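Erythromycin C-12 hydroxylase (Saccharopolyspora erythraea, PDB 2JJN) hydroxylates the C-12 position of the macrolactone ring of erythromycin D to give erythromycin C, as a heme-thiolate cytochrome P450 monooxygenase. Local coordinates at residues T28-L31 with D32-T36; R96-R99 with K100-S104; S166-L169 with V170-M174; G272-P275 with A276-E280. The protein carries 2 engineered substitutions. One frame throughout, in Å; residues are numbered along the deposited sequence. Where two conformers were deposited one is given.

Contact 1: T28-L31 with D32-T36; sequences TALL and DWLGT
This is a contact along a single helix, between successive turns near the start of helix 27-40, where Leu-30 and Leu-34 meet on the buried side and Thr-28 and Asp-32 on the exposed one. On the inner side Leu-34 folds back along the helix (chi1 -68°), which brings its CG to 3.3 Å from Leu-30 O and its CD1 to 4.0 Å from Leu-30 CG. The two side chains slant across each other, and Leu-31 adds CD2 at 4.5 Å from Leu-34 CD1. The main chain beneath is regular: Leu-34 N reaches Leu-30 O at 2.9 Å with a nearly straight N-H. Helix 27-40 is the first helix of the chain, the position of helix A in the cytochrome P450 fold, and its leucine side leans on Leu-317 of helix 316-320. Trp-33 leaves this row. Its CG lies opposite the backbone N (chi1 -176°), which carries the indole away from the preceding turn; Trp-33 CE3 lies 4.5 Å from Leu-30 CD1, an oblique approach, and the ring meets Trp-44 edge-to-face, with Phe-54 turned about perpendicular to it. The helix is thereby joined to the neighbourhood of strands 43-45 and 51-53. On the exposed side Thr-28 and Asp-32 point the same way, side by side, the methyl CG2 of Thr-28 being 3.8 Å from Asp-32 OD2. The carboxylate, turned back beside its own N, brings Asp-32 CG to 3.2 Å from Thr-28 O without a bond between the oxygens; that carbonyl, Thr-28 O, is bonded by Asp-32 N at 2.9 Å.

Contact 2: R96-R99 with K100-S104; sequences RALR and KVVSS. With HEM (protoporphyrin IX containing Fe), chain B; SO4 (sulfate ion), chain F.
Arg-99 holds a heme propionate and a sulfate at once, and Ser-103, one turn further along helix 94-105, joins it at the sulfate in one of its two conformers. The helix is the C helix of the P450 fold, and His-95 with Arg-99 forms on it the HxxxR pair that binds heme. The arginine begins extended, CG opposite the backbone N, and then turns at chi2 (109°), well off a staggered value; this turn carries the guanidinium away from the helix between the two anions. Both anions meet it at its edge, heme O2D and the sulfate sulfur lying in its plane. NE gives its hydrogen to sulfate O2 at 2.9 Å and NH2 gives one to O1 at 2.9 Å, the second nearly straight (170°), a fork that fixes the rotation of the group. NH1 serves propionate O2D at 2.8 Å and also Phe-352 O, of the residue just before the iron ligand Cys-353. His-95 NE2 and His-351 ND1 bond the heme as well. The positive group probably balances both anions, the sulfate being most likely from the crystallisation liquor. On another side of the helix Arg-96, bent at chi3, and Lys-100, extended beyond CG, run side by side, with Arg-96 CG 4.1 Å from Lys-100 CE; the like charges stay apart, Arg-96 NE to Lys-100 NZ 5.3 Å. Ser-103 sets its CB 3.1 Å from Arg-99 O, and with OG opposite its backbone N (chi1 170°) gives the hydroxyl hydrogen to sulfate O4 at 2.7 Å.

Contact 3: S166-L169 with V170-M174; sequences SGAL and VDIQM
Ala-168 and Ile-172 form the apolar heart of this turn, where helix 165-171 gives way to a loop. Ile-172 keeps its CG1 back along the helix (chi1 -55°), setting CD1 4.1 Å from Ala-168 CB, while its own N reaches Ala-168 O at 2.9 Å. Past that same carbonyl comes the extended side chain of Met-174, whose methyl CE, in one of two conformers, stands 3.6 Å from Ala-168 O and brushes Leu-169. The carbonyl of Gly-167 is the polar point of the turn: Gly-167 O takes a short bond from Asp-171 N (2.7 Å) and a weak one from Val-170 N, and OD1 of Asp-171 lies 3.2 Å from this oxygen as a second acceptor rather than a partner. Val-170 lays CG2 3.3 Å from Ser-166 O, and its N reaches that oxygen only weakly, at 3.4 Å; the helix is already loosening here. Ile-172 and Gln-173 are extended. The departing chain is held by one amide: Gln-391 NE2 bonds Leu-169 O and Ile-172 O, and its OE1 takes the N-H of Met-174. Leu-169 rests on Val-393. The order of helices is consistent with the F helix and the start of the F-G region of P450s, the Met-174 side chain lying about 8 Å from that of substrate-binding Gln-292. Outward, Ile-172 packs on Leu-182, Arg-185 and Val-189 of helix 180-206, and Met-174 on Leu-182.

Contact 4: G272-P275 with A276-E280; sequences GRIP and AIVEE
Ile-274 and Val-278 pack one turn apart on the buried side near the N-terminal end of helix 274-284, whereas Pro-275 and Ala-276 face outward, where water takes part in the bonding. On the packed side the branch methyls meet, Ile-274 CG2 to Val-278 CG2 at 4.3 Å, with a backbone bond from Val-278 N to Ile-274 O (2.9 Å). Ile-277 is folded back (chi1 -76°), laying CG1 3.6 Å from Arg-273 O, the carbonyl that also accepts its N-H. These side chains press on helices around them: Ile-274 on Leu-367 of helix 356-374, Ile-277 on Leu-257 and Val-278 on Ile-253 of helix 228-259. This is the K helix of the P450 fold. Glu-280 and Arg-283 are the ends of its ExxR motif, and Glu-280 is salt-bridged to Arg-283 and Arg-336, the usual Glu-Arg-Arg cluster of the family. The outer side is looser. Water 2 stands where the direct bond would be, giving a hydrogen to Gly-272 O at 2.8 Å and accepting one from Ala-276 N at 3.0 Å. Pro-275, lacking an N-H, suits this end of the helix. Water 3 gives hydrogens to Pro-275 O (2.8 Å) and Glu-279 OE2 (2.7 Å). Glu-279 is bent at chi2 (-51°), which turns its carboxylate to that water, to a salt bridge from OE2 to Arg-360 NE and to a hydrogen bond of OE1 with Gln-343 NE2. The end of Arg-273 leads away from the turn, its NH1 salt-bridged to Glu-269 OE1.

From the N terminus the four contacts follow in series, each closing only a turn of its own helix; none nests within or crosses another, and none touches. Contact 1 lies on helix 27-40, the first helix of the chain, on the opposite side of the molecule's centre from contact 2, their centres 38 Å apart. Contact 2 ties helix 94-105 to the heme. Contact 3 ends helix 165-171 and hands the chain on to helix 180-206, while contact 4, across the centre from it, lies near the start of helix 274-284 against helices 228-259 and 356-374, the side chain of Val-278 about 7 Å from the heme. Contacts 1 and 4 approach closest, about 11 Å between nearest atoms.

Contact 1: T28-L31 with D32-T36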
# COMPACT_ATOMS: atom_id res chain seq x y z
N THR A 28 -12.23 15.33 1.31
CA THR A 28 -12.10 16.78 1.24
C THR A 28 -11.90 17.39 2.63
O THR A 28 -11.03 18.28 2.80
CB THR A 28 -13.34 17.39 0.57
OG1 THR A 28 -13.38 16.86 -0.76
CG2 THR A 28 -13.23 18.97 0.53
N ALA A 29 -12.68 16.90 3.60
CA ALA A 29 -12.58 17.42 4.97
C ALA A 29 -11.22 17.08 5.56
O ALA A 29 -10.62 17.90 6.27
CB ALA A 29 -13.70 16.85 5.86
N LEU A 30 -10.73 15.88 5.26
CA LEU A 30 -9.42 15.45 5.76
C LEU A 30 -8.34 16.33 5.15
O LEU A 30 -7.50 16.81 5.87
CB LEU A 30 -9.17 13.98 5.41
CG LEU A 30 -7.78 13.47 5.82
CD1 LEU A 30 -7.60 13.63 7.33
CD2 LEU A 30 -7.66 12.00 5.41
N LEU A 31 -8.36 16.52 3.83
CA LEU A 31 -7.35 17.36 3.19
C LEU A 31 -7.34 18.77 3.73
O LEU A 31 -6.28 19.35 3.96
CB LEU A 31 -7.54 17.35 1.66
CG LEU A 31 -7.24 15.98 1.04
CD1 LEU A 31 -7.70 15.96 -0.39
CD2 LEU A 31 -5.76 15.59 1.14
N ASP A 32 -8.53 19.34 3.93
CA ASP A 32 -8.62 20.73 4.40
C ASP A 32 -7.99 20.81 5.80
O ASP A 32 -7.22 21.74 6.10
CB ASP A 32 -10.10 21.15 4.43
CG ASP A 32 -10.64 21.49 3.04
OD1 ASP A 32 -9.84 21.63 2.09
OD2 ASP A 32 -11.88 21.66 2.92
N TRP A 33 -8.29 19.83 6.64
CA TRP A 33 -7.73 19.78 7.99
C TRP A 33 -6.21 19.64 7.97
O TRP A 33 -5.50 20.34 8.70
CB TRP A 33 -8.39 18.68 8.80
CG TRP A 33 -7.97 18.57 10.23
CD1 TRP A 33 -8.51 19.27 11.29
CD2 TRP A 33 -6.99 17.69 10.77
NE1 TRP A 33 -7.91 18.86 12.47
CE2 TRP A 33 -6.96 17.92 12.18
CE3 TRP A 33 -6.12 16.74 10.22
CZ2 TRP A 33 -6.10 17.22 13.04
CZ3 TRP A 33 -5.22 16.04 11.10
CH2 TRP A 33 -5.26 16.28 12.50
N LEU A 34 -5.72 18.71 7.18
CA LEU A 34 -4.27 18.56 7.07
C LEU A 34 -3.61 19.87 6.64
O LEU A 34 -2.54 20.20 7.16
CB LEU A 34 -3.95 17.49 6.04
CG LEU A 34 -4.36 16.07 6.47
CD1 LEU A 34 -4.18 15.07 5.29
CD2 LEU A 34 -3.57 15.58 7.70
N GLY A 35 -4.24 20.59 5.68
CA GLY A 35 -3.76 21.91 5.27
C GLY A 35 -3.65 22.86 6.45
O GLY A 35 -2.62 23.53 6.66
N THR A 36 -4.67 22.91 7.26
CA THR A 36 -4.65 23.82 8.40
C THR A 36 -3.56 23.42 9.40
O THR A 36 -2.91 24.29 10.01
CB THR A 36 -6.01 23.91 9.09
OG1 THR A 36 -6.38 22.63 9.64
CG2 THR A 36 -7.08 24.42 8.12

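Contact 2: R96-R99 with K100-S104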
# COMPACT_ATOMS: atom_id res chain seq x y z
N ARG A 96 18.71 -4.70 7.99
CA ARG A 96 19.57 -4.66 6.84
C ARG A 96 19.88 -6.09 6.39
O ARG A 96 19.86 -6.36 5.20
CB ARG A 96 20.86 -3.95 7.21
CG ARG A 96 21.82 -3.86 6.08
CD ARG A 96 23.13 -3.38 6.69
NE ARG A 96 23.05 -1.97 7.02
CZ ARG A 96 23.64 -1.40 8.06
NH1 ARG A 96 24.36 -2.13 8.91
NH2 ARG A 96 23.51 -0.09 8.25
N ALA A 97 20.16 -6.96 7.36
CA ALA A 97 20.47 -8.38 7.08
C ALA A 97 19.26 -9.04 6.43
O ALA A 97 19.38 -9.80 5.45
CB ALA A 97 20.85 -9.13 8.34
N LEU A 98 18.08 -8.79 7.01
CA LEU A 98 16.89 -9.40 6.51
C LEU A 98 16.56 -8.89 5.10
O LEU A 98 16.21 -9.65 4.21
CB LEU A 98 15.74 -9.17 7.50
CG LEU A 98 14.41 -9.76 7.17
CD1 LEU A 98 14.50 -11.31 7.10
CD2 LEU A 98 13.43 -9.34 8.24
N ARG A 99 16.69 -7.58 4.87
CA ARG A 99 16.38 -7.02 3.57
C ARG A 99 17.31 -7.60 2.49
O ARG A 99 16.86 -7.91 1.40
CB ARG A 99 16.45 -5.47 3.62
CG ARG A 99 16.17 -4.86 2.28
CD ARG A 99 14.84 -4.17 2.23
NE ARG A 99 14.62 -3.52 0.93
CZ ARG A 99 13.74 -2.54 0.73
NH1 ARG A 99 12.99 -2.09 1.72
NH2 ARG A 99 13.63 -1.99 -0.48
N LYS A 100 18.57 -7.80 2.83
CA LYS A 100 19.49 -8.40 1.86
C LYS A 100 19.06 -9.79 1.48
O LYS A 100 19.10 -10.17 0.30
CB LYS A 100 20.89 -8.45 2.43
CG LYS A 100 21.60 -7.13 2.36
CD LYS A 100 22.95 -7.26 3.05
CE LYS A 100 23.64 -5.92 3.03
NZ LYS A 100 24.78 -5.98 3.98
N VAL A 101 18.70 -10.58 2.50
CA VAL A 101 18.29 -11.95 2.23
C VAL A 101 17.06 -11.97 1.32
O VAL A 101 17.02 -12.65 0.28
CB VAL A 101 17.97 -12.69 3.54
CG1 VAL A 101 17.38 -14.06 3.21
CG2 VAL A 101 19.22 -12.88 4.39
N VAL A 102 16.01 -11.25 1.71
CA VAL A 102 14.80 -11.32 0.89
C VAL A 102 14.98 -10.74 -0.51
O VAL A 102 14.41 -11.26 -1.49
CB VAL A 102 13.56 -10.76 1.61
CG1 VAL A 102 13.32 -11.49 2.90
CG2 VAL A 102 13.66 -9.23 1.85
N SER A 103 15.78 -9.70 -0.63
CA SER A 103 16.06 -9.06 -1.93
C SER A 103 16.75 -10.04 -2.86
O SER A 103 16.56 -9.98 -4.07
CB SER A 103 16.91 -7.80 -1.74
OG SER A 103 17.40 -7.26 -2.97
N SER A 104 17.57 -10.94 -2.30
CA SER A 104 18.29 -11.91 -3.13
C SER A 104 17.32 -12.94 -3.76
O SER A 104 17.62 -13.58 -4.75
CB SER A 104 19.40 -12.59 -2.31
OG SER A 104 18.84 -13.56 -1.42
CHA HEM B . 7.09 -1.06 2.33
CHB HEM B . 3.62 1.50 0.06
CHC HEM B . 2.99 -2.17 -3.05
CHD HEM B . 5.85 -5.00 -0.30
C1A HEM B . 6.24 -0.05 1.91
C2A HEM B . 6.17 1.28 2.53
C3A HEM B . 5.20 1.97 1.92
C4A HEM B . 4.63 1.12 0.90
CMA HEM B . 4.74 3.41 2.24
CAA HEM B . 7.07 1.79 3.67
CBA HEM B . 6.57 1.34 5.03
CGA HEM B . 7.29 2.06 6.17
O1A HEM B . 8.20 2.89 5.91
O2A HEM B . 6.95 1.72 7.35
C1B HEM B . 3.15 0.72 -1.00
C2B HEM B . 2.20 1.15 -2.00
C3B HEM B . 2.03 0.13 -2.87
C4B HEM B . 2.89 -0.96 -2.40
CMB HEM B . 1.59 2.56 -1.93
CAB HEM B . 1.12 -0.01 -4.11
CBB HEM B . 0.88 1.03 -4.84
C1C HEM B . 3.71 -3.25 -2.57
C2C HEM B . 3.76 -4.56 -3.20
C3C HEM B . 4.55 -5.34 -2.44
C4C HEM B . 5.03 -4.55 -1.31
CMC HEM B . 3.01 -4.89 -4.52
CAC HEM B . 4.91 -6.83 -2.62
CBC HEM B . 5.16 -7.38 -3.80
C1D HEM B . 6.39 -4.18 0.64
C2D HEM B . 7.29 -4.65 1.65
C3D HEM B . 7.69 -3.45 2.44
C4D HEM B . 6.98 -2.34 1.86
CMD HEM B . 7.76 -6.12 1.88
CAD HEM B . 8.63 -3.39 3.66
CBD HEM B . 10.07 -3.07 3.23
CGD HEM B . 10.94 -2.90 4.44
O1D HEM B . 10.43 -2.77 5.57
O2D HEM B . 12.18 -2.90 4.26
NA HEM B . 5.29 -0.11 0.88
NB HEM B . 3.54 -0.60 -1.23
NC HEM B . 4.47 -3.31 -1.42
ND HEM B . 6.23 -2.79 0.79
FE HEM B . 4.99 -1.64 -0.34
S SO4 F . 16.60 -3.71 -2.26
O1 SO4 F . 15.24 -3.24 -2.57
O2 SO4 F . 16.62 -4.41 -0.98
O3 SO4 F . 17.51 -2.59 -2.14
O4 SO4 F . 17.02 -4.58 -3.36
O HOH W 1 3.33 -2.19 1.02

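Contact 3: S166-L169 with V170-M174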
# COMPACT_ATOMS: atom_id res chain seq x y z
N SER A 166 -9.98 -6.40 3.38
CA SER A 166 -10.96 -5.32 3.26
C SER A 166 -11.91 -5.34 4.45
O SER A 166 -12.30 -4.28 4.96
CB SER A 166 -11.74 -5.39 1.94
OG SER A 166 -10.85 -5.26 0.84
N GLY A 167 -12.24 -6.54 4.92
CA GLY A 167 -13.10 -6.66 6.09
C GLY A 167 -12.41 -6.21 7.36
O GLY A 167 -13.00 -5.50 8.17
N ALA A 168 -11.17 -6.66 7.54
CA ALA A 168 -10.39 -6.33 8.74
C ALA A 168 -10.24 -4.80 8.86
O ALA A 168 -10.36 -4.22 9.95
CB ALA A 168 -9.01 -6.99 8.66
N LEU A 169 -9.97 -4.16 7.72
CA LEU A 169 -9.75 -2.71 7.71
C LEU A 169 -11.02 -1.98 8.08
O LEU A 169 -10.97 -0.85 8.58
CB LEU A 169 -9.26 -2.24 6.32
CG LEU A 169 -7.90 -2.72 5.81
CD1 LEU A 169 -7.48 -1.99 4.53
CD2 LEU A 169 -6.81 -2.56 6.87
N VAL A 170 -12.18 -2.62 7.87
CA VAL A 170 -13.45 -2.02 8.23
C VAL A 170 -13.88 -2.40 9.64
O VAL A 170 -14.40 -1.56 10.40
CB VAL A 170 -14.57 -2.35 7.20
CG1 VAL A 170 -15.93 -1.88 7.70
CG2 VAL A 170 -14.24 -1.70 5.83
N ASP A 171 -13.66 -3.66 10.00
CA ASP A 171 -14.22 -4.22 11.24
C ASP A 171 -13.36 -4.06 12.50
O ASP A 171 -13.90 -3.96 13.62
CB ASP A 171 -14.57 -5.69 11.03
CG ASP A 171 -15.82 -5.85 10.21
OD1 ASP A 171 -15.81 -6.67 9.27
OD2 ASP A 171 -16.80 -5.13 10.50
N ILE A 172 -12.04 -4.04 12.32
CA ILE A 172 -11.16 -3.84 13.46
C ILE A 172 -10.93 -2.35 13.64
O ILE A 172 -10.28 -1.72 12.82
CB ILE A 172 -9.79 -4.57 13.30
CG1 ILE A 172 -10.00 -6.08 13.04
CG2 ILE A 172 -8.93 -4.34 14.55
CD1 ILE A 172 -8.75 -6.87 12.75
N GLN A 173 -11.43 -1.82 14.73
CA GLN A 173 -11.31 -0.40 15.08
C GLN A 173 -9.87 -0.03 15.39
O GLN A 173 -9.24 -0.61 16.26
CB GLN A 173 -12.22 -0.14 16.29
CG GLN A 173 -12.55 1.37 16.52
CD GLN A 173 -13.36 2.07 15.40
OE1 GLN A 173 -13.72 1.48 14.37
NE2 GLN A 173 -13.64 3.35 15.61
N MET A 174 -9.32 0.96 14.69
CA MET A 174 -7.91 1.25 14.87
C MET A 174 -7.56 2.67 15.33
O MET A 174 -6.46 3.17 15.02
CB MET A 174 -7.10 0.80 13.64
CG MET A 174 -7.50 -0.58 13.11
SD MET A 174 -6.53 -1.13 11.71
CE MET A 174 -7.37 -2.63 11.21

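Contact 4: G272-P275 with A276-E280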
# COMPACT_ATOMS: atom_id res chain seq x y z
N GLY A 272 2.24 5.53 -23.57
CA GLY A 272 3.48 5.87 -22.89
C GLY A 272 3.26 6.87 -21.76
O GLY A 272 4.15 7.06 -20.95
N ARG A 273 2.11 7.54 -21.79
CA ARG A 273 1.71 8.51 -20.75
C ARG A 273 1.27 7.80 -19.45
O ARG A 273 1.15 8.43 -18.40
CB ARG A 273 0.53 9.37 -21.25
CG ARG A 273 0.98 10.42 -22.32
CD ARG A 273 -0.17 10.93 -23.21
NE ARG A 273 0.39 11.85 -24.20
CZ ARG A 273 -0.15 12.22 -25.37
NH1 ARG A 273 -1.33 11.76 -25.83
NH2 ARG A 273 0.54 13.08 -26.12
N ILE A 274 1.05 6.48 -19.52
CA ILE A 274 0.47 5.80 -18.36
C ILE A 274 1.36 5.76 -17.09
O ILE A 274 0.86 6.03 -15.99
CB ILE A 274 -0.08 4.45 -18.79
CG1 ILE A 274 -1.32 4.69 -19.65
CG2 ILE A 274 -0.33 3.50 -17.62
CD1 ILE A 274 -1.90 3.43 -20.32
N PRO A 275 2.65 5.40 -17.22
CA PRO A 275 3.48 5.46 -16.01
C PRO A 275 3.38 6.79 -15.25
O PRO A 275 3.35 6.78 -13.99
CB PRO A 275 4.90 5.19 -16.56
CG PRO A 275 4.60 4.27 -17.71
CD PRO A 275 3.42 4.89 -18.38
N ALA A 276 3.38 7.91 -15.97
CA ALA A 276 3.31 9.23 -15.28
C ALA A 276 1.96 9.44 -14.62
O ALA A 276 1.86 10.13 -13.56
CB ALA A 276 3.56 10.32 -16.30
N ILE A 277 0.91 8.88 -15.21
CA ILE A 277 -0.42 8.94 -14.59
C ILE A 277 -0.39 8.14 -13.29
O ILE A 277 -0.87 8.61 -12.24
CB ILE A 277 -1.50 8.37 -15.51
CG1 ILE A 277 -1.82 9.38 -16.61
CG2 ILE A 277 -2.79 8.00 -14.72
CD1 ILE A 277 -2.71 8.80 -17.75
N VAL A 278 0.24 6.96 -13.32
CA VAL A 278 0.31 6.12 -12.12
C VAL A 278 1.10 6.86 -11.01
O VAL A 278 0.68 6.89 -9.89
CB VAL A 278 0.93 4.75 -12.44
CG1 VAL A 278 1.15 3.96 -11.15
CG2 VAL A 278 -0.00 3.98 -13.33
N GLU A 279 2.23 7.47 -11.35
CA GLU A 279 3.01 8.19 -10.35
C GLU A 279 2.20 9.35 -9.77
O GLU A 279 2.28 9.61 -8.58
CB GLU A 279 4.31 8.74 -10.97
CG GLU A 279 5.32 7.67 -11.28
CD GLU A 279 5.58 6.75 -10.10
OE1 GLU A 279 6.15 7.19 -9.05
OE2 GLU A 279 5.24 5.56 -10.25
N GLU A 280 1.48 10.08 -10.61
CA GLU A 280 0.76 11.25 -10.12
C GLU A 280 -0.45 10.84 -9.24
O GLU A 280 -0.78 11.51 -8.26
CB GLU A 280 0.34 12.16 -11.27
CG GLU A 280 -0.38 13.44 -10.88
CD GLU A 280 0.42 14.45 -10.04
OE1 GLU A 280 1.53 14.13 -9.54
OE2 GLU A 280 -0.13 15.58 -9.88
O HOH W 2 4.67 8.39 -18.58
O HOH W 3 4.43 4.58 -12.61